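Udp-n-acetylglucosamine pyrophosphorylase (PDB 4BQH) probably catalyses the formation of UDP-N-acetylglucosamine and diphosphate from UTP and N-acetylglucosamine 1-phosphate. Local coordinates at residues S146-H151 / A186-F191. Sequence-based numbering, arbitrary orientation.
Sequences SLFMMH and AETQRF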
loop_
_atom_site.group_PDB
_atom_site.type_symbol
_atom_site.label_atom_id
_atom_site.label_comp_id
_atom_site.label_asym_id
_atom_site.label_seq_id
_atom_site.Cartn_x
_atom_site.Cartn_y
_atom_site.Cartn_z
ATOM N N SER A 146 -12.150 12.090 3.089
ATOM C CA SER A 146 -11.503 11.346 2.003
ATOM C C SER A 146 -10.643 10.187 2.535
ATOM O O SER A 146 -10.281 10.135 3.713
ATOM C CB SER A 146 -10.656 12.276 1.116
ATOM O OG SER A 146 -9.530 12.849 1.790
ATOM N N LEU A 147 -10.335 9.244 1.658
ATOM C CA LEU A 147 -9.384 8.209 2.016
ATOM C C LEU A 147 -8.025 8.815 2.418
ATOM O O LEU A 147 -7.457 8.387 3.416
ATOM C CB LEU A 147 -9.259 7.167 0.891
ATOM C CG LEU A 147 -10.552 6.385 0.603
ATOM C CD1 LEU A 147 -10.308 5.555 -0.654
ATOM C CD2 LEU A 147 -10.963 5.498 1.766
ATOM N N PHE A 148 -7.529 9.817 1.687
ATOM C CA PHE A 148 -6.280 10.504 2.095
ATOM C C PHE A 148 -6.390 11.049 3.520
ATOM O O PHE A 148 -5.504 10.848 4.327
ATOM C CB PHE A 148 -5.887 11.648 1.154
ATOM C CG PHE A 148 -5.140 11.221 -0.087
ATOM C CD1 PHE A 148 -4.061 10.340 -0.011
ATOM C CD2 PHE A 148 -5.453 11.783 -1.331
ATOM C CE1 PHE A 148 -3.347 9.984 -1.162
ATOM C CE2 PHE A 148 -4.730 11.433 -2.492
ATOM C CZ PHE A 148 -3.680 10.524 -2.408
ATOM N N MET A 149 -7.496 11.718 3.826
ATOM C CA MET A 149 -7.645 12.344 5.127
ATOM C C MET A 149 -7.579 11.327 6.250
ATOM O O MET A 149 -6.895 11.556 7.242
ATOM C CB MET A 149 -8.958 13.133 5.201
ATOM C CG MET A 149 -9.173 13.803 6.546
ATOM S SD MET A 149 -10.447 15.049 6.303
ATOM C CE MET A 149 -10.468 15.798 7.928
ATOM N N MET A 150 -8.264 10.193 6.087
ATOM C CA MET A 150 -8.268 9.164 7.129
ATOM C C MET A 150 -6.875 8.531 7.308
ATOM O O MET A 150 -6.477 8.250 8.435
ATOM C CB MET A 150 -9.361 8.120 6.911
ATOM C CG MET A 150 -10.760 8.657 7.265
ATOM S SD MET A 150 -12.116 7.501 6.952
ATOM C CE MET A 150 -12.017 7.390 5.177
ATOM N N HIS A 151 -6.145 8.334 6.215
ATOM C CA HIS A 151 -4.745 7.882 6.321
ATOM C C HIS A 151 -3.907 8.819 7.142
ATOM O O HIS A 151 -3.170 8.370 8.024
ATOM C CB HIS A 151 -4.088 7.658 4.960
ATOM C CG HIS A 151 -4.075 6.205 4.521
ATOM N ND1 HIS A 151 -5.210 5.531 4.230
ATOM C CD2 HIS A 151 -3.025 5.321 4.304
ATOM C CE1 HIS A 151 -4.901 4.246 3.854
ATOM N NE2 HIS A 151 -3.574 4.114 3.906
ATOM N N ALA A 186 0.091 16.661 -9.853
ATOM C CA ALA A 186 -0.237 18.058 -9.569
ATOM C C ALA A 186 -1.562 18.194 -8.843
ATOM O O ALA A 186 -1.665 18.925 -7.864
ATOM C CB ALA A 186 -0.246 18.857 -10.867
ATOM N N GLU A 187 -2.586 17.489 -9.313
ATOM C CA GLU A 187 -3.890 17.588 -8.685
ATOM C C GLU A 187 -3.852 16.992 -7.273
ATOM O O GLU A 187 -4.533 17.489 -6.377
ATOM C CB GLU A 187 -4.993 16.977 -9.567
ATOM C CG GLU A 187 -5.047 15.458 -9.609
ATOM C CD GLU A 187 -6.085 14.930 -10.592
ATOM O OE1 GLU A 187 -7.262 15.326 -10.504
ATOM O OE2 GLU A 187 -5.716 14.117 -11.456
ATOM N N THR A 188 -3.022 15.966 -7.072
ATOM C CA THR A 188 -2.852 15.392 -5.726
ATOM C C THR A 188 -2.196 16.397 -4.758
ATOM O O THR A 188 -2.673 16.604 -3.638
ATOM C CB THR A 188 -2.087 14.052 -5.759
ATOM O OG1 THR A 188 -2.786 13.126 -6.620
ATOM C CG2 THR A 188 -1.993 13.438 -4.322
ATOM N N GLN A 189 -1.130 17.051 -5.202
ATOM C CA GLN A 189 -0.464 18.046 -4.337
ATOM C C GLN A 189 -1.412 19.181 -3.997
ATOM O O GLN A 189 -1.445 19.630 -2.850
ATOM C CB GLN A 189 0.782 18.588 -5.006
ATOM C CG GLN A 189 1.858 17.531 -5.177
ATOM C CD GLN A 189 3.211 18.133 -5.387
ATOM O OE1 GLN A 189 3.635 18.991 -4.625
ATOM N NE2 GLN A 189 3.892 17.703 -6.427
ATOM N N ARG A 190 -2.188 19.622 -4.992
ATOM C CA ARG A 190 -3.204 20.671 -4.782
ATOM C C ARG A 190 -4.232 20.294 -3.718
ATOM O O ARG A 190 -4.558 21.088 -2.844
ATOM C CB ARG A 190 -3.919 21.002 -6.089
ATOM C CG ARG A 190 -3.205 22.027 -6.942
ATOM C CD ARG A 190 -4.216 22.653 -7.902
ATOM N NE ARG A 190 -3.614 23.676 -8.753
ATOM C CZ ARG A 190 -3.514 24.967 -8.438
ATOM N NH1 ARG A 190 -3.965 25.422 -7.270
ATOM N NH2 ARG A 190 -2.949 25.806 -9.293
ATOM N N PHE A 191 -4.757 19.082 -3.811
ATOM C CA PHE A 191 -5.707 18.564 -2.824
ATOM C C PHE A 191 -5.109 18.592 -1.410
ATOM O O PHE A 191 -5.772 19.014 -0.479
ATOM C CB PHE A 191 -6.124 17.143 -3.241
ATOM C CG PHE A 191 -7.194 16.514 -2.385
ATOM C CD1 PHE A 191 -8.518 16.939 -2.465
ATOM C CD2 PHE A 191 -6.883 15.443 -1.536
ATOM C CE1 PHE A 191 -9.508 16.326 -1.708
ATOM C CE2 PHE A 191 -7.873 14.830 -0.764
ATOM C CZ PHE A 191 -9.189 15.272 -0.850
#
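Segments 146-151 and 186-191, at the start of helix 147-166 and within helix 185-194, are nearest at Phe-148 and Phe-191, whose CA atoms lie 9.5 Å apart, and they meet through side chains. Both helices belong to the GT-A-like, Rossmann-type nucleotidyltransferase domain: helix 185-194 directly follows strand 175-180, and helix 147-166 comes between that strand and its parallel neighbour 114-119 in the chain. Phe-148 reaches across with CG beside its backbone N and opposite the carbonyl carbon (chi1 -83°), bringing the CD2, CE2 and CZ part of its ring to helix 185-194. There the ring meets two groups. CD2 of Phe-148 lies 3.9 Å from CE2 of Phe-191, which approaches at the edge, near the plane of the Phe-148 ring, while the methyl CG2 of Thr-188 sits obliquely, 3.9 Å from CE2 of Phe-148 and equally near CZ. That methyl extends opposite the Thr-188 backbone N; the threonine thus offers its apolar branch to the aromatic ring and turns its hydroxyl back to hydrogen-bond the carbonyl oxygen of Asn-184, just before the helix. Val-178 of strand 175-180 packs against both Phe-148 and Thr-188, so the pair lies on the central sheet, and Phe-135 stacks on the Phe-191 ring. Phe-191 also leads its ring to the start of the other helix, where CZ packs 3.9 Å from CB of Ser-146. This serine is the N-cap: its OG accepts a hydrogen bond from N of Met-149 (3.1 Å, 154°) and also lies in the plane of the Phe-191 ring, at its edge, 3.6 Å from CZ.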